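Local coordinates for protein reducing-end xylose-releasing exo-oligoxylanase Rex8A (Paenibacillus barcinonensis, PDB 6SUD) that hydrolyses xylooligosaccharides from their reducing ends, releasing single xylose units during the breakdown of xylan, at residues A[98-103]-A[157-162]; A[103-108]-A[172-177]; A[125-130]-A[195-200]. The protein carries 1 engineered substitution. One frame throughout, in Å; residues are numbered along the deposited sequence.

Contact 1 of 3, residues A[98-103]-A[157-162]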
loop_
_atom_site.group_PDB
_atom_site.type_symbol
_atom_site.label_atom_id
_atom_site.label_comp_id
_atom_site.label_asym_id
_atom_site.label_seq_id
_atom_site.Cartn_x
_atom_site.Cartn_y
_atom_site.Cartn_z
ATOM N N TYR A 98 16.614 -11.729 6.560
ATOM C CA TYR A 98 15.825 -12.354 7.656
ATOM C C TYR A 98 14.491 -12.942 7.181
ATOM O O TYR A 98 14.050 -13.941 7.780
ATOM C CB TYR A 98 15.602 -11.353 8.786
ATOM C CG TYR A 98 16.868 -10.941 9.487
ATOM C CD1 TYR A 98 17.745 -11.884 10.001
ATOM C CD2 TYR A 98 17.178 -9.600 9.651
ATOM C CE1 TYR A 98 18.903 -11.502 10.660
ATOM C CE2 TYR A 98 18.328 -9.205 10.309
ATOM C CZ TYR A 98 19.190 -10.158 10.817
ATOM O OH TYR A 98 20.326 -9.750 11.455
ATOM N N MET A 99 13.861 -12.359 6.160
ATOM C CA MET A 99 12.422 -12.619 5.885
ATOM C C MET A 99 12.224 -13.497 4.645
ATOM O O MET A 99 11.283 -14.321 4.686
ATOM C CB MET A 99 11.658 -11.304 5.749
ATOM C CG MET A 99 11.749 -10.473 7.022
ATOM S SD MET A 99 10.868 -8.921 6.862
ATOM C CE MET A 99 9.276 -9.363 7.558
ATOM N N GLN A 100 13.040 -13.345 3.598
ATOM C CA GLN A 100 12.818 -14.065 2.311
ATOM C C GLN A 100 13.213 -15.534 2.488
ATOM O O GLN A 100 14.335 -15.803 2.931
ATOM C CB GLN A 100 13.597 -13.459 1.142
ATOM C CG GLN A 100 13.148 -13.992 -0.219
ATOM C CD GLN A 100 13.806 -13.292 -1.383
ATOM O OE1 GLN A 100 14.985 -12.923 -1.327
ATOM N NE2 GLN A 100 13.041 -13.107 -2.450
ATOM N N HIS A 101 12.309 -16.441 2.123
ATOM C CA HIS A 101 12.517 -17.913 2.145
ATOM C C HIS A 101 13.452 -18.339 1.006
ATOM O O HIS A 101 13.239 -17.901 -0.138
ATOM C CB HIS A 101 11.175 -18.631 2.034
ATOM C CG HIS A 101 10.295 -18.469 3.224
ATOM N ND1 HIS A 101 10.555 -19.104 4.427
ATOM C CD2 HIS A 101 9.148 -17.775 3.397
ATOM C CE1 HIS A 101 9.605 -18.802 5.291
ATOM N NE2 HIS A 101 8.727 -17.988 4.686
ATOM N N THR A 102 14.423 -19.209 1.296
ATOM C CA THR A 102 15.390 -19.716 0.285
ATOM C C THR A 102 14.958 -21.092 -0.235
ATOM O O THR A 102 15.482 -21.496 -1.293
ATOM C CB THR A 102 16.821 -19.744 0.837
ATOM O OG1 THR A 102 16.866 -20.619 1.962
ATOM C CG2 THR A 102 17.313 -18.374 1.241
ATOM N N GLU A 103 14.047 -21.777 0.464
ATOM C CA GLU A 103 13.582 -23.142 0.090
ATOM C C GLU A 103 12.141 -23.370 0.553
ATOM O O GLU A 103 11.643 -22.592 1.391
ATOM C CB GLU A 103 14.511 -24.213 0.677
ATOM C CG GLU A 103 14.358 -24.442 2.170
ATOM C CD GLU A 103 15.075 -23.469 3.091
ATOM O OE1 GLU A 103 15.534 -22.420 2.599
ATOM O OE2 GLU A 103 15.164 -23.761 4.304
ATOM N N ALA A 157 13.247 -8.016 -8.041
ATOM C CA ALA A 157 11.806 -7.776 -8.294
ATOM C C ALA A 157 11.215 -8.926 -9.110
ATOM O O ALA A 157 10.115 -9.415 -8.744
ATOM C CB ALA A 157 11.594 -6.473 -9.023
ATOM N N ARG A 158 11.899 -9.304 -10.192
ATOM C CA ARG A 158 11.426 -10.318 -11.177
ATOM C C ARG A 158 11.339 -11.688 -10.512
ATOM O O ARG A 158 10.404 -12.436 -10.829
ATOM C CB ARG A 158 12.349 -10.363 -12.394
ATOM C CG ARG A 158 12.092 -9.206 -13.343
ATOM C CD ARG A 158 13.132 -9.069 -14.431
ATOM N NE ARG A 158 12.688 -8.121 -15.442
ATOM C CZ ARG A 158 13.385 -7.784 -16.517
ATOM N NH1 ARG A 158 14.579 -8.324 -16.726
ATOM N NH2 ARG A 158 12.887 -6.910 -17.374
ATOM N N LYS A 159 12.288 -11.980 -9.630
ATOM C CA LYS A 159 12.318 -13.211 -8.800
ATOM C C LYS A 159 11.074 -13.292 -7.903
ATOM O O LYS A 159 10.465 -14.371 -7.828
ATOM C CB LYS A 159 13.587 -13.190 -7.953
ATOM C CG LYS A 159 13.797 -14.371 -7.031
ATOM C CD LYS A 159 15.116 -14.251 -6.299
ATOM C CE LYS A 159 15.226 -15.201 -5.132
ATOM N NZ LYS A 159 16.634 -15.331 -4.702
ATOM N N ILE A 160 10.733 -12.203 -7.208
ATOM C CA ILE A 160 9.515 -12.158 -6.343
ATOM C C ILE A 160 8.287 -12.436 -7.220
ATOM O O ILE A 160 7.491 -13.339 -6.873
ATOM C CB ILE A 160 9.409 -10.814 -5.595
ATOM C CG1 ILE A 160 10.617 -10.591 -4.686
ATOM C CG2 ILE A 160 8.089 -10.740 -4.832
ATOM C CD1 ILE A 160 10.633 -9.246 -3.976
ATOM N N LEU A 161 8.124 -11.704 -8.324
ATOM C CA LEU A 161 6.890 -11.773 -9.152
ATOM C C LEU A 161 6.841 -13.116 -9.897
ATOM O O LEU A 161 5.727 -13.601 -10.150
ATOM C CB LEU A 161 6.836 -10.593 -10.125
ATOM C CG LEU A 161 6.602 -9.216 -9.504
ATOM C CD1 LEU A 161 6.350 -8.187 -10.594
ATOM C CD2 LEU A 161 5.440 -9.239 -8.521
ATOM N N HIS A 162 7.990 -13.711 -10.224
ATOM C CA HIS A 162 8.035 -15.099 -10.767
ATOM C C HIS A 162 7.366 -16.066 -9.778
ATOM O O HIS A 162 6.463 -16.821 -10.199
ATOM C CB HIS A 162 9.458 -15.567 -11.070
ATOM C CG HIS A 162 9.469 -16.992 -11.505
ATOM N ND1 HIS A 162 9.043 -17.363 -12.755
ATOM C CD2 HIS A 162 9.786 -18.134 -10.851
ATOM C CE1 HIS A 162 9.118 -18.673 -12.870
ATOM N NE2 HIS A 162 9.562 -19.171 -11.713
HETATM O O HOH W 1 16.823 -13.025 -3.313
#
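The carboxamide of Gln100 meets Lys159 and Ile160 through its nitrogen, with the two aliphatic partners on opposite sides of the amide plane. Lys159 CE stands over one face, 4.0 Å from Gln100 NE2; Ile160 CG1 approaches obliquely from the opposite side, 4.1 Å from Gln100 NE2. Gln100 reaches across because CG stands opposite the backbone N (chi1 -168°) and the chain beyond it is straight. Lys159 is likewise extended and crosses the glutamine at an angle. No direct hydrogen bond joins the segments. A water links their polar ends instead, donating to Gln100 OE1 at 2.7 Å and accepting from Lys159 NZ at 2.7 Å. Gln100 NE2 donates to the carbonyl of Asp108, so both ends of the amide are engaged and its rotation is settled; Lys159 NZ has a weak, long ion pair with Asp108 OD1. The contact joins the chain leaving helix 85-99 to the middle of helix 153-170, in the (alpha/alpha)6 barrel typical of family 8 glycosidases. Helix 127-144 lies against the same helix: Ile160 touches Glu130, and Leu161 packs on Ala134 and Phe138.

Contact 2 of 3, residues A[103-108]-A[172-177]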
loop_
_atom_site.group_PDB
_atom_site.type_symbol
_atom_site.label_atom_id
_atom_site.label_comp_id
_atom_site.label_asym_id
_atom_site.label_seq_id
_atom_site.Cartn_x
_atom_site.Cartn_y
_atom_site.Cartn_z
ATOM N N GLU A 103 14.047 -21.777 0.464
ATOM C CA GLU A 103 13.582 -23.142 0.090
ATOM C C GLU A 103 12.141 -23.370 0.553
ATOM O O GLU A 103 11.643 -22.592 1.391
ATOM C CB GLU A 103 14.511 -24.213 0.677
ATOM C CG GLU A 103 14.358 -24.442 2.170
ATOM C CD GLU A 103 15.075 -23.469 3.091
ATOM O OE1 GLU A 103 15.534 -22.420 2.599
ATOM O OE2 GLU A 103 15.164 -23.761 4.304
ATOM N N GLY A 104 11.524 -24.429 0.030
ATOM C CA GLY A 104 10.254 -24.980 0.528
ATOM C C GLY A 104 9.069 -24.336 -0.153
ATOM O O GLY A 104 9.267 -23.676 -1.193
ATOM N N ARG A 105 7.875 -24.509 0.418
ATOM C CA ARG A 105 6.597 -24.149 -0.249
ATOM C C ARG A 105 6.500 -22.630 -0.441
ATOM O O ARG A 105 5.735 -22.223 -1.332
ATOM C CB ARG A 105 5.384 -24.696 0.507
ATOM C CG ARG A 105 5.116 -24.070 1.868
ATOM C CD ARG A 105 3.731 -24.449 2.375
ATOM N NE ARG A 105 3.533 -25.896 2.371
ATOM C CZ ARG A 105 2.742 -26.578 1.532
ATOM N NH1 ARG A 105 2.021 -25.963 0.607
ATOM N NH2 ARG A 105 2.677 -27.894 1.630
ATOM N N TYR A 106 7.268 -21.837 0.319
ATOM C CA TYR A 106 7.214 -20.345 0.282
ATOM C C TYR A 106 8.498 -19.739 -0.311
ATOM O O TYR A 106 8.745 -18.536 -0.127
ATOM C CB TYR A 106 6.954 -19.790 1.686
ATOM C CG TYR A 106 5.668 -20.231 2.341
ATOM C CD1 TYR A 106 4.464 -20.197 1.658
ATOM C CD2 TYR A 106 5.646 -20.652 3.662
ATOM C CE1 TYR A 106 3.279 -20.598 2.258
ATOM C CE2 TYR A 106 4.470 -21.046 4.280
ATOM C CZ TYR A 106 3.281 -21.022 3.575
ATOM O OH TYR A 106 2.120 -21.411 4.175
ATOM N N LYS A 107 9.290 -20.534 -1.031
ATOM C CA LYS A 107 10.578 -20.102 -1.631
ATOM C C LYS A 107 10.396 -18.762 -2.354
ATOM O O LYS A 107 9.503 -18.679 -3.216
ATOM C CB LYS A 107 11.056 -21.161 -2.631
ATOM C CG LYS A 107 12.440 -20.917 -3.220
ATOM C CD LYS A 107 12.965 -22.091 -4.024
ATOM C CE LYS A 107 12.421 -22.136 -5.434
ATOM N NZ LYS A 107 13.155 -21.213 -6.335
ATOM N N ASP A 108 11.215 -17.758 -2.009
ATOM C CA ASP A 108 11.290 -16.425 -2.673
ATOM C C ASP A 108 10.194 -15.494 -2.136
ATOM O O ASP A 108 10.304 -14.286 -2.370
ATOM C CB ASP A 108 11.235 -16.531 -4.201
ATOM C CG ASP A 108 12.342 -17.382 -4.807
ATOM O OD1 ASP A 108 13.380 -17.553 -4.140
ATOM O OD2 ASP A 108 12.158 -17.858 -5.950
ATOM N N GLU A 172 5.353 -27.855 -3.928
ATOM C CA GLU A 172 4.131 -28.033 -3.101
ATOM C C GLU A 172 3.431 -26.703 -2.816
ATOM O O GLU A 172 2.312 -26.754 -2.278
ATOM C CB GLU A 172 4.511 -28.682 -1.779
ATOM C CG GLU A 172 5.837 -28.177 -1.260
ATOM C CD GLU A 172 6.418 -29.003 -0.131
ATOM O OE1 GLU A 172 6.243 -30.244 -0.154
ATOM O OE2 GLU A 172 7.045 -28.405 0.763
ATOM N N GLY A 173 4.025 -25.573 -3.183
ATOM C CA GLY A 173 3.478 -24.247 -2.830
ATOM C C GLY A 173 2.289 -23.837 -3.687
ATOM O O GLY A 173 1.762 -24.663 -4.462
ATOM N N ASP A 174 1.862 -22.585 -3.531
ATOM C CA ASP A 174 0.691 -22.012 -4.235
ATOM C C ASP A 174 1.025 -20.598 -4.677
ATOM O O ASP A 174 1.691 -19.870 -3.945
ATOM C CB ASP A 174 -0.549 -21.965 -3.338
ATOM C CG ASP A 174 -1.012 -23.328 -2.852
ATOM O OD1 ASP A 174 -1.614 -24.066 -3.664
ATOM O OD2 ASP A 174 -0.744 -23.646 -1.675
ATOM N N PRO A 175 0.535 -20.160 -5.858
ATOM C CA PRO A 175 0.751 -18.789 -6.308
ATOM C C PRO A 175 -0.089 -17.804 -5.482
ATOM O O PRO A 175 -1.012 -18.218 -4.781
ATOM C CB PRO A 175 0.308 -18.811 -7.773
ATOM C CG PRO A 175 -0.724 -19.922 -7.832
ATOM C CD PRO A 175 -0.269 -20.947 -6.813
ATOM N N MET A 176 0.256 -16.523 -5.568
ATOM C CA MET A 176 -0.446 -15.451 -4.820
ATOM C C MET A 176 -1.574 -14.863 -5.661
ATOM O O MET A 176 -2.445 -14.180 -5.085
ATOM C CB MET A 176 0.533 -14.358 -4.402
ATOM C CG MET A 176 1.254 -14.733 -3.144
ATOM S SD MET A 176 2.452 -13.485 -2.695
ATOM C CE MET A 176 2.958 -14.188 -1.126
ATOM N N TRP A 177 -1.590 -15.157 -6.961
ATOM C CA TRP A 177 -2.712 -14.790 -7.862
ATOM C C TRP A 177 -3.475 -16.062 -8.240
ATOM O O TRP A 177 -2.815 -17.092 -8.467
ATOM C CB TRP A 177 -2.198 -14.032 -9.093
ATOM C CG TRP A 177 -2.087 -12.557 -8.869
ATOM C CD1 TRP A 177 -2.943 -11.592 -9.322
ATOM C CD2 TRP A 177 -1.074 -11.872 -8.110
ATOM N NE1 TRP A 177 -2.529 -10.357 -8.893
ATOM C CE2 TRP A 177 -1.382 -10.497 -8.160
ATOM C CE3 TRP A 177 0.070 -12.279 -7.410
ATOM C CZ2 TRP A 177 -0.602 -9.538 -7.513
ATOM C CZ3 TRP A 177 0.844 -11.328 -6.782
ATOM C CH2 TRP A 177 0.507 -9.976 -6.833
HETATM O O HOH W 2 2.973 -21.266 -1.252
HETATM O O HOH W 3 1.228 -22.982 0.168
HETATM O O HOH W 4 7.855 -26.337 2.719
#
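Arg105 meets both Glu172 and Gly173 and carries most of the contact from the 103-108 side. Just before it, Gly104 opens a turn, its carbonyl oxygen accepting from Lys107 N at 3.1 Å. The backbone N of Arg105 donates to a water at 2.9 Å, and the same water donates to Glu172 OE2 at 3.0 Å. Arg105 CG is wedged between the backbone N and the carbonyl carbon (chi1 68°), and a bend at chi3 folds the guanidinium back over Glu172, the two side chains crossing at about a right angle. Glu172 CB lies over one face of the guanidinium, whose plane is stacked on the carboxylate with 9° between them. Arg105 NH2 and Glu172 OE2 are 4.5 Å apart, but no N-H points at the oxygen, which is well out of the guanidinium plane. A second water, in that plane at the edge, accepts from Arg105 NH1 and lies within bonding distance of Asp174 OD2, though it has more acceptors in reach than protons. The carbonyl of Arg105 faces Gly173, whose CA makes a CA-H...O contact at 3.4 Å from Arg105 O; with no side chain on Gly173, the two backbones can come this close. A third water lies 2.9 Å from Asp174 N and also meets the Arg105 carbonyl. Arg105 and Tyr106 are the central residues of the type I beta turn, Gly104 to Lys107, which meets the loop between helix 153-170 and strand 177-178. Tyr106 turns its ring face to Arg105 CG, while its hydroxyl bonds to Glu189. Lys107 NZ pairs with Asp108 OD2 at 3.5 Å, and Lys107 O accepts from Gln167 NE2.

Contact 3 of 3, residues A[125-130]-A[195-200]. With XYP (beta-D-xylopyranose), chain K.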
loop_
_atom_site.group_PDB
_atom_site.type_symbol
_atom_site.label_atom_id
_atom_site.label_comp_id
_atom_site.label_asym_id
_atom_site.label_seq_id
_atom_site.Cartn_x
_atom_site.Cartn_y
_atom_site.Cartn_z
ATOM N N PRO A 125 3.436 -16.004 4.052
ATOM C CA PRO A 125 3.540 -14.651 3.507
ATOM C C PRO A 125 2.227 -13.851 3.452
ATOM O O PRO A 125 1.157 -14.419 3.585
ATOM C CB PRO A 125 4.009 -14.968 2.090
ATOM C CG PRO A 125 3.175 -16.179 1.726
ATOM C CD PRO A 125 3.143 -16.996 3.002
ATOM N N ALA A 126 2.360 -12.543 3.238
ATOM C CA ALA A 126 1.266 -11.571 3.047
ATOM C C ALA A 126 1.445 -10.915 1.680
ATOM O O ALA A 126 2.321 -10.072 1.517
ATOM C CB ALA A 126 1.283 -10.556 4.161
ATOM N N PRO A 127 0.660 -11.315 0.655
ATOM C CA PRO A 127 0.852 -10.821 -0.711
ATOM C C PRO A 127 0.959 -9.297 -0.896
ATOM O O PRO A 127 1.602 -8.899 -1.836
ATOM C CB PRO A 127 -0.394 -11.330 -1.458
ATOM C CG PRO A 127 -0.842 -12.551 -0.691
ATOM C CD PRO A 127 -0.386 -12.343 0.739
ATOM N N ASP A 128 0.356 -8.469 -0.034
ATOM C CA ASP A 128 0.498 -6.993 -0.182
ATOM C C ASP A 128 1.952 -6.600 0.102
ATOM O O ASP A 128 2.396 -5.507 -0.356
ATOM C CB ASP A 128 -0.469 -6.190 0.689
ATOM C CG ASP A 128 -0.390 -6.456 2.180
ATOM O OD1 ASP A 128 0.002 -7.591 2.581
ATOM O OD2 ASP A 128 -0.748 -5.522 2.943
ATOM N N GLY A 129 2.673 -7.433 0.847
ATOM C CA GLY A 129 4.120 -7.249 1.051
ATOM C C GLY A 129 4.869 -7.444 -0.256
ATOM O O GLY A 129 5.516 -6.494 -0.736
ATOM N N GLU A 130 4.750 -8.637 -0.836
ATOM C CA GLU A 130 5.438 -9.032 -2.097
ATOM C C GLU A 130 5.206 -7.985 -3.198
ATOM O O GLU A 130 6.179 -7.565 -3.833
ATOM C CB GLU A 130 4.982 -10.429 -2.543
ATOM C CG GLU A 130 5.751 -11.580 -1.894
ATOM C CD GLU A 130 5.548 -11.822 -0.404
ATOM O OE1 GLU A 130 4.812 -11.061 0.231
ATOM O OE2 GLU A 130 6.094 -12.795 0.117
ATOM N N PRO A 195 -9.700 -6.618 -0.716
ATOM C CA PRO A 195 -9.720 -5.528 -1.701
ATOM C C PRO A 195 -8.580 -4.502 -1.596
ATOM O O PRO A 195 -8.180 -3.971 -2.582
ATOM C CB PRO A 195 -11.066 -4.842 -1.429
ATOM C CG PRO A 195 -11.936 -5.941 -0.869
ATOM C CD PRO A 195 -10.999 -6.813 -0.054
ATOM N N SER A 196 -8.047 -4.265 -0.408
ATOM C CA SER A 196 -6.937 -3.299 -0.186
ATOM C C SER A 196 -5.631 -3.817 -0.814
ATOM O O SER A 196 -4.693 -3.023 -0.981
ATOM C CB SER A 196 -6.784 -3.025 1.282
ATOM O OG SER A 196 -6.158 -4.133 1.900
ATOM N N TYR A 197 -5.554 -5.105 -1.136
ATOM C CA TYR A 197 -4.354 -5.715 -1.770
ATOM C C TYR A 197 -4.321 -5.449 -3.282
ATOM O O TYR A 197 -3.273 -5.738 -3.895
ATOM C CB TYR A 197 -4.341 -7.228 -1.542
ATOM C CG TYR A 197 -4.029 -7.713 -0.147
ATOM C CD1 TYR A 197 -4.016 -6.883 0.961
ATOM C CD2 TYR A 197 -3.777 -9.055 0.066
ATOM C CE1 TYR A 197 -3.740 -7.372 2.229
ATOM C CE2 TYR A 197 -3.501 -9.566 1.324
ATOM C CZ TYR A 197 -3.485 -8.721 2.420
ATOM O OH TYR A 197 -3.200 -9.222 3.666
ATOM N N HIS A 198 -5.415 -4.966 -3.877
ATOM C CA HIS A 198 -5.557 -4.801 -5.349
ATOM C C HIS A 198 -4.949 -3.477 -5.799
ATOM O O HIS A 198 -5.502 -2.416 -5.486
ATOM C CB HIS A 198 -7.018 -4.932 -5.797
ATOM C CG HIS A 198 -7.524 -6.317 -5.625
ATOM N ND1 HIS A 198 -7.758 -7.172 -6.697
ATOM C CD2 HIS A 198 -7.741 -7.038 -4.499
ATOM C CE1 HIS A 198 -8.157 -8.335 -6.216
ATOM N NE2 HIS A 198 -8.174 -8.263 -4.868
ATOM N N LEU A 199 -3.861 -3.574 -6.554
ATOM C CA LEU A 199 -3.057 -2.412 -6.989
ATOM C C LEU A 199 -2.948 -2.454 -8.504
ATOM O O LEU A 199 -1.865 -2.691 -9.039
ATOM C CB LEU A 199 -1.669 -2.477 -6.351
ATOM C CG LEU A 199 -1.607 -2.617 -4.836
ATOM C CD1 LEU A 199 -0.167 -2.773 -4.421
ATOM C CD2 LEU A 199 -2.219 -1.431 -4.117
ATOM N N PRO A 200 -4.055 -2.214 -9.232
ATOM C CA PRO A 200 -4.051 -2.295 -10.694
ATOM C C PRO A 200 -2.943 -1.449 -11.334
ATOM O O PRO A 200 -2.394 -1.854 -12.334
ATOM C CB PRO A 200 -5.464 -1.818 -11.080
ATOM C CG PRO A 200 -5.968 -1.120 -9.831
ATOM C CD PRO A 200 -5.392 -1.939 -8.705
HETATM O O1 XYP K . -1.871 -7.388 9.908
HETATM C C1 XYP K . -1.455 -7.632 8.545
HETATM C C2 XYP K . -2.082 -6.675 7.528
HETATM C C3 XYP K . -1.714 -7.047 6.097
HETATM C C4 XYP K . -0.341 -7.709 6.083
HETATM C C5 XYP K . 0.498 -7.143 7.224
HETATM O O2 XYP K . -3.506 -6.606 7.679
HETATM O O3 XYP K . -1.771 -5.848 5.307
HETATM O O4 XYP K . -0.499 -9.120 6.257
HETATM O O5 XYP K . -0.036 -7.478 8.504
#
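Asp128 and Tyr197 form a buried carboxylate-on-ring stack in the xylose pocket, joining the first turn of helix 127-144 to the 3-10 turn 195-197. The carboxylate lies nearly flat over one face of the phenol, the planes 14° apart, with Asp128 CG 3.5 Å from Tyr197 CE1. Asp128 CB adds a CH-pi contact, 3.9 Å from the centroid of the Tyr197 ring. With chi1 at 58°, Asp128 CG sits between its backbone N and carbonyl carbon, which brings the carboxylate over the ring. Pro127 CD packs obliquely, 4.2 Å from Tyr197 CE2, on the same side of the ring plane as Asp128. Xylose O3 donates to Asp128 OD2 at 2.6 Å, while Tyr197 OH rests 3.6 Å from xylose C3 and Ala126 CB comes up to O4. The sugar is also hydrogen-bonded to Glu70 and Asp265, the inferred proton donor and acceptor, and to Arg268. No hydrogen bond runs between the two segments. The ring covers one carboxylate face and probably limits its tilt by packing; the polar hold comes from the sugar hydroxyl and, through a weak, long ion pair, Arg268. The bond from O3 probably helps to place that side of the xylose beside the inferred catalytic pair.

In the fold
Contact 3 is central, its centre about 7 Å from the centre of the chain, and rests on stacking and on a sugar hydroxyl. Contacts 1 and 2 lie about 19 and 22 Å from that centre, away from the xylose sites, and both use water between polar groups; contact 1 is buried, contact 2 only partly. These outer two share Glu103 and are tied directly, since His101 O probably accepts a hydrogen bond from Asp108 N. Helix 153-170 contributes to contact 1 and leads into the 172-177 loop of contact 2. Contacts 1 and 2 each pack on segment 125-130 of contact 3, through Ile160 on Glu130, and through Met176 on Pro125, Pro127 and Glu130 with Tyr106 on Pro125.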